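Local coordinates for HpcH/HpaI aldolase (Desulfitobacterium hafniense, PDB 3QZ6), which belongs to the HpcH/HpaI aldolase/citrate lyase family and folds as an eight-stranded TIM barrel that pairs with a second copy of itself, at residues 195-200 with 211-216; 23-28 with 52-57. One frame throughout, in Å; residues are numbered along the deposited sequence.

Contact 1 (195-200 with 211-216); sequences ECYEKV and KGFFTA
The rings of Tyr197 and Phe213 make an offset edge-to-face pair: Phe213 turns its edge to the face of the tyrosine, with the planes 84° apart and the centroids separated by 5.3 Å. Seen from the phenylalanine, Tyr197 CD2 lies at the ring edge, in plane. One corner carries the touch. Phe213 CE1 sits 3.5 Å from Tyr197 CE2 and 3.6 Å from Tyr197 CD2, so it meets one side bond of the tyrosine ring rather than its middle, and Phe213 CZ follows at 3.9 Å from Tyr197 CE2.

The backbones stay well apart, 8.9 Å between the CA atoms of Tyr197 and Phe213, and the two rings fill that distance. The Tyr197 side chain leaves the helix toward the strand. The first bond of the Phe213 side chain points neither at the helix nor away from it, but with CG anti to the backbone N (chi1 -167°) the ring comes nearer to the helix. Both residues are buried, and they meet through carbon alone.

Other rings continue the cluster: Tyr197 also meets Phe173 and Tyr194, and Phe213 meets Trp224. At the polar margin, Lys211 NZ forms a salt bridge with Asp205 OD1, on helix 191-207, while Glu198 pairs with Arg228. This is the helix-on-strand layer of a TIM barrel: helix 191-207 covers the outer face of strand 210-215, which follows it directly and closes a beta-alpha-beta unit begun by strand 170-173.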
loop_
_atom_site.group_PDB
_atom_site.type_symbol
_atom_site.label_atom_id
_atom_site.label_comp_id
_atom_site.label_asym_id
_atom_site.label_seq_id
_atom_site.Cartn_x
_atom_site.Cartn_y
_atom_site.Cartn_z
ATOM N N GLU A 195 19.532 -4.395 26.720
ATOM C CA GLU A 195 20.931 -4.417 27.155
ATOM C C GLU A 195 21.861 -4.373 25.950
ATOM O O GLU A 195 22.837 -3.623 25.939
ATOM C CB GLU A 195 21.236 -5.677 27.963
ATOM C CG GLU A 195 20.657 -5.699 29.363
ATOM C CD GLU A 195 20.965 -7.000 30.090
ATOM O OE1 GLU A 195 22.043 -7.586 29.834
ATOM O OE2 GLU A 195 20.123 -7.440 30.905
ATOM N N CYS A 196 21.565 -5.191 24.939
ATOM C CA CYS A 196 22.340 -5.172 23.703
ATOM C C CYS A 196 22.311 -3.784 23.061
ATOM O O CYS A 196 23.345 -3.248 22.658
ATOM C CB CYS A 196 21.815 -6.216 22.704
ATOM S SG CYS A 196 22.082 -7.940 23.192
ATOM N N TYR A 197 21.122 -3.203 22.955
ATOM C CA TYR A 197 21.001 -1.879 22.347
ATOM C C TYR A 197 21.925 -0.897 23.050
ATOM O O TYR A 197 22.646 -0.134 22.405
ATOM C CB TYR A 197 19.566 -1.360 22.445
ATOM C CG TYR A 197 18.537 -2.143 21.662
ATOM C CD1 TYR A 197 18.908 -3.011 20.641
ATOM C CD2 TYR A 197 17.184 -1.999 21.944
ATOM C CE1 TYR A 197 17.947 -3.718 19.922
ATOM C CE2 TYR A 197 16.225 -2.693 21.235
ATOM C CZ TYR A 197 16.608 -3.544 20.225
ATOM O OH TYR A 197 15.629 -4.228 19.543
ATOM N N GLU A 198 21.888 -0.915 24.381
ATOM C CA GLU A 198 22.683 0.013 25.181
ATOM C C GLU A 198 24.169 -0.157 24.903
ATOM O O GLU A 198 24.893 0.830 24.751
ATOM C CB GLU A 198 22.409 -0.172 26.680
ATOM C CG GLU A 198 20.985 0.154 27.128
ATOM C CD GLU A 198 20.738 1.648 27.299
ATOM O OE1 GLU A 198 21.496 2.456 26.718
ATOM O OE2 GLU A 198 19.781 2.015 28.020
ATOM N N LYS A 199 24.621 -1.408 24.860
ATOM C CA LYS A 199 26.030 -1.693 24.599
ATOM C C LYS A 199 26.429 -1.140 23.245
ATOM O O LYS A 199 27.492 -0.551 23.093
ATOM C CB LYS A 199 26.318 -3.193 24.643
ATOM C CG LYS A 199 26.433 -3.771 26.040
ATOM C CD LYS A 199 26.661 -5.275 25.998
ATOM C CE LYS A 199 26.702 -5.859 27.402
ATOM N NZ LYS A 199 26.736 -7.342 27.381
ATOM N N VAL A 200 25.573 -1.330 22.251
ATOM C CA VAL A 200 25.895 -0.852 20.916
ATOM C C VAL A 200 25.901 0.674 20.861
ATOM O O VAL A 200 26.771 1.279 20.236
ATOM C CB VAL A 200 24.925 -1.419 19.858
ATOM C CG1 VAL A 200 25.159 -0.723 18.505
ATOM C CG2 VAL A 200 25.109 -2.929 19.753
ATOM N N LYS A 211 23.379 6.905 15.703
ATOM C CA LYS A 211 22.562 5.871 16.312
ATOM C C LYS A 211 21.196 5.781 15.627
ATOM O O LYS A 211 20.549 6.797 15.380
ATOM C CB LYS A 211 22.425 6.145 17.816
ATOM C CG LYS A 211 23.736 5.899 18.575
ATOM C CD LYS A 211 23.685 6.363 20.028
ATOM C CE LYS A 211 23.489 7.868 20.124
ATOM N NZ LYS A 211 23.969 8.379 21.445
ATOM N N GLY A 212 20.782 4.563 15.291
ATOM C CA GLY A 212 19.497 4.346 14.644
ATOM C C GLY A 212 18.657 3.421 15.500
ATOM O O GLY A 212 19.172 2.795 16.426
ATOM N N PHE A 213 17.360 3.354 15.226
ATOM C CA PHE A 213 16.492 2.444 15.965
ATOM C C PHE A 213 15.287 2.060 15.125
ATOM O O PHE A 213 14.685 2.907 14.472
ATOM C CB PHE A 213 16.017 3.088 17.264
ATOM C CG PHE A 213 15.367 2.118 18.220
ATOM C CD1 PHE A 213 16.140 1.368 19.094
ATOM C CD2 PHE A 213 13.989 1.968 18.252
ATOM C CE1 PHE A 213 15.549 0.475 19.985
ATOM C CE2 PHE A 213 13.388 1.075 19.140
ATOM C CZ PHE A 213 14.175 0.332 20.012
ATOM N N PHE A 214 14.940 0.780 15.151
ATOM C CA PHE A 214 13.744 0.305 14.475
ATOM C C PHE A 214 12.678 -0.137 15.451
ATOM O O PHE A 214 12.938 -0.951 16.337
ATOM C CB PHE A 214 14.060 -0.879 13.567
ATOM C CG PHE A 214 12.832 -1.506 12.954
ATOM C CD1 PHE A 214 12.112 -0.833 11.973
ATOM C CD2 PHE A 214 12.385 -2.752 13.373
ATOM C CE1 PHE A 214 10.972 -1.412 11.397
ATOM C CE2 PHE A 214 11.250 -3.330 12.812
ATOM C CZ PHE A 214 10.541 -2.658 11.815
ATOM N N THR A 215 11.468 0.374 15.269
ATOM C CA THR A 215 10.333 -0.160 16.005
ATOM C C THR A 215 9.245 -0.582 15.021
ATOM O O THR A 215 8.926 0.142 14.072
ATOM C CB THR A 215 9.828 0.809 17.089
ATOM O OG1 THR A 215 8.919 0.118 17.952
ATOM C CG2 THR A 215 9.146 2.008 16.469
ATOM N N ALA A 216 8.713 -1.780 15.230
ATOM C CA ALA A 216 7.932 -2.462 14.203
ATOM C C ALA A 216 6.475 -2.053 14.164
ATOM O O ALA A 216 5.828 -2.128 13.113
ATOM C CB ALA A 216 8.045 -3.977 14.368
#

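Contact 2 (23-28 with 52-57); sequences LVYNPD and FREINH
Tyr25 and Glu54 stack flat on flat, the phenol ring and the carboxylate only 10° from parallel. Glu54 OE2 lies over one face of the ring, off toward the rim, 3.9 Å from Tyr25 CD2. Tyr25 reaches this place with CG set between its backbone N and carbonyl carbon (chi1 48°), while the Glu54 chain runs out extended to meet it.

The apolar part is small: Pro27 CG rests 3.8 Å from His57 CB, the two side chains lying alongside and pointing the same way, though the imidazole itself leads off.

A water joins the backbones, donating to Tyr25 O at 2.6 Å and to Glu54 O at 2.9 Å; no direct hydrogen bond links the segments. Within the loop, Asn26 OD1 accepts from Asp28 N at 2.9 Å, a capping bond before the coming helix, with the donor above the carbonyl plane.

A zinc ion lies about 4 Å from the Tyr25 side chain, and the ring also meets Tyr25 of the second subunit. The contact ties the loop between strand 16-21 and helix 29-35 to the first turns of helix 52-65, whose Phe52 and Ile55 pack against helix 78-87.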
loop_
_atom_site.group_PDB
_atom_site.type_symbol
_atom_site.label_atom_id
_atom_site.label_comp_id
_atom_site.label_asym_id
_atom_site.label_seq_id
_atom_site.Cartn_x
_atom_site.Cartn_y
_atom_site.Cartn_z
ATOM N N LEU A 23 6.178 -4.285 0.170
ATOM C CA LEU A 23 5.131 -4.703 -0.756
ATOM C C LEU A 23 5.000 -3.781 -1.966
ATOM O O LEU A 23 5.132 -4.210 -3.119
ATOM C CB LEU A 23 3.768 -4.753 -0.029
ATOM C CG LEU A 23 2.534 -4.997 -0.918
ATOM C CD1 LEU A 23 2.290 -6.489 -1.050
ATOM C CD2 LEU A 23 1.258 -4.300 -0.367
ATOM N N VAL A 24 4.705 -2.513 -1.707
ATOM C CA VAL A 24 4.324 -1.601 -2.788
ATOM C C VAL A 24 5.503 -1.354 -3.728
ATOM O O VAL A 24 6.629 -1.124 -3.264
ATOM C CB VAL A 24 3.782 -0.271 -2.220
ATOM C CG1 VAL A 24 3.353 0.681 -3.369
ATOM C CG2 VAL A 24 2.599 -0.549 -1.265
ATOM N N TYR A 25 5.269 -1.438 -5.040
ATOM C CA TYR A 25 6.284 -0.957 -5.996
ATOM C C TYR A 25 5.772 0.147 -6.932
ATOM O O TYR A 25 6.538 0.716 -7.706
ATOM C CB TYR A 25 6.980 -2.100 -6.775
ATOM C CG TYR A 25 6.070 -3.153 -7.382
ATOM C CD1 TYR A 25 5.684 -4.269 -6.654
ATOM C CD2 TYR A 25 5.641 -3.054 -8.702
ATOM C CE1 TYR A 25 4.859 -5.248 -7.215
ATOM C CE2 TYR A 25 4.823 -4.030 -9.273
ATOM C CZ TYR A 25 4.441 -5.123 -8.522
ATOM O OH TYR A 25 3.623 -6.085 -9.087
ATOM N N ASN A 26 4.485 0.466 -6.856
ATOM C CA ASN A 26 3.974 1.652 -7.565
ATOM C C ASN A 26 4.791 2.853 -7.103
ATOM O O ASN A 26 4.791 3.172 -5.922
ATOM C CB ASN A 26 2.498 1.878 -7.221
ATOM C CG ASN A 26 1.906 3.052 -7.963
ATOM O OD1 ASN A 26 2.619 3.977 -8.338
ATOM N ND2 ASN A 26 0.588 3.029 -8.170
ATOM N N PRO A 27 5.515 3.507 -8.022
ATOM C CA PRO A 27 6.420 4.595 -7.619
ATOM C C PRO A 27 5.715 5.773 -6.932
ATOM O O PRO A 27 6.382 6.591 -6.292
ATOM C CB PRO A 27 7.030 5.061 -8.946
ATOM C CG PRO A 27 6.896 3.872 -9.873
ATOM C CD PRO A 27 5.612 3.193 -9.458
ATOM N N ASP A 28 4.400 5.884 -7.075
ATOM C CA ASP A 28 3.686 6.941 -6.370
ATOM C C ASP A 28 3.728 6.768 -4.858
ATOM O O ASP A 28 3.392 7.702 -4.123
ATOM C CB ASP A 28 2.235 7.067 -6.854
ATOM C CG ASP A 28 2.114 7.896 -8.125
ATOM O OD1 ASP A 28 2.910 8.839 -8.288
ATOM O OD2 ASP A 28 1.216 7.624 -8.951
ATOM N N PHE A 52 15.979 -4.343 -9.751
ATOM C CA PHE A 52 16.697 -3.085 -9.829
ATOM C C PHE A 52 15.947 -2.045 -10.675
ATOM O O PHE A 52 16.082 -0.843 -10.428
ATOM C CB PHE A 52 18.143 -3.289 -10.313
ATOM C CG PHE A 52 19.028 -3.931 -9.275
ATOM C CD1 PHE A 52 18.469 -4.460 -8.107
ATOM C CD2 PHE A 52 20.399 -3.993 -9.439
ATOM C CE1 PHE A 52 19.260 -5.053 -7.134
ATOM C CE2 PHE A 52 21.208 -4.594 -8.466
ATOM C CZ PHE A 52 20.638 -5.118 -7.315
ATOM N N ARG A 53 15.181 -2.503 -11.671
ATOM C CA ARG A 53 14.328 -1.598 -12.441
ATOM C C ARG A 53 13.268 -0.950 -11.534
ATOM O O ARG A 53 13.033 0.270 -11.589
ATOM C CB ARG A 53 13.662 -2.323 -13.622
ATOM C CG ARG A 53 12.697 -1.431 -14.456
ATOM C CD ARG A 53 13.476 -0.290 -15.128
ATOM N NE ARG A 53 14.429 -0.830 -16.095
ATOM C CZ ARG A 53 15.476 -0.173 -16.583
ATOM N NH1 ARG A 53 15.735 1.071 -16.194
ATOM N NH2 ARG A 53 16.276 -0.770 -17.458
ATOM N N GLU A 54 12.620 -1.753 -10.700
ATOM C CA GLU A 54 11.626 -1.194 -9.775
ATOM C C GLU A 54 12.257 -0.134 -8.877
ATOM O O GLU A 54 11.644 0.900 -8.575
ATOM C CB GLU A 54 10.977 -2.290 -8.929
ATOM C CG GLU A 54 10.010 -3.172 -9.728
ATOM C CD GLU A 54 9.626 -4.437 -8.970
ATOM O OE1 GLU A 54 10.170 -4.662 -7.868
ATOM O OE2 GLU A 54 8.785 -5.204 -9.473
ATOM N N ILE A 55 13.489 -0.390 -8.455
ATOM C CA ILE A 55 14.186 0.546 -7.591
ATOM C C ILE A 55 14.496 1.826 -8.357
ATOM O O ILE A 55 14.286 2.912 -7.846
ATOM C CB ILE A 55 15.436 -0.090 -6.971
ATOM C CG1 ILE A 55 14.994 -1.140 -5.946
ATOM C CG2 ILE A 55 16.313 0.984 -6.296
ATOM C CD1 ILE A 55 16.109 -2.057 -5.436
ATOM N N ASN A 56 14.942 1.688 -9.603
ATOM C CA ASN A 56 15.167 2.844 -10.471
ATOM C C ASN A 56 13.891 3.688 -10.554
ATOM O O ASN A 56 13.934 4.912 -10.419
ATOM C CB ASN A 56 15.601 2.369 -11.867
ATOM C CG ASN A 56 16.098 3.508 -12.768
ATOM O OD1 ASN A 56 15.848 4.700 -12.528
ATOM N ND2 ASN A 56 16.792 3.135 -13.820
ATOM N N HIS A 57 12.745 3.040 -10.761
ATOM C CA HIS A 57 11.479 3.787 -10.822
ATOM C C HIS A 57 11.203 4.562 -9.539
ATOM O O HIS A 57 10.763 5.723 -9.572
ATOM C CB HIS A 57 10.294 2.870 -11.166
ATOM C CG HIS A 57 10.316 2.374 -12.578
ATOM N ND1 HIS A 57 9.528 1.331 -13.016
ATOM C CD2 HIS A 57 11.040 2.774 -13.650
ATOM C CE1 HIS A 57 9.758 1.117 -14.299
ATOM N NE2 HIS A 57 10.678 1.973 -14.708
HETATM O O HOH W 1 8.830 0.475 -8.924
#

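Contact 1 is core and contact 2 surface, and they lie on opposite sides of the chain's centre, their own centres 29 Å apart and their nearest atoms about 13 Å apart. They share no helix or strand, though both belong to one closed barrel: 195-200 with 211-216 seats an outer helix on the barrel wall, whereas 23-28 with 52-57 joins a loop to a helix at the rim. The chemistry follows. Buried rings meet edge to face in contact 1, carbon against carbon; in contact 2 a carboxylate over a phenol ring, a proline alongside a histidine and a bridging water join the segments, beside the second subunit, which does not touch contact 1.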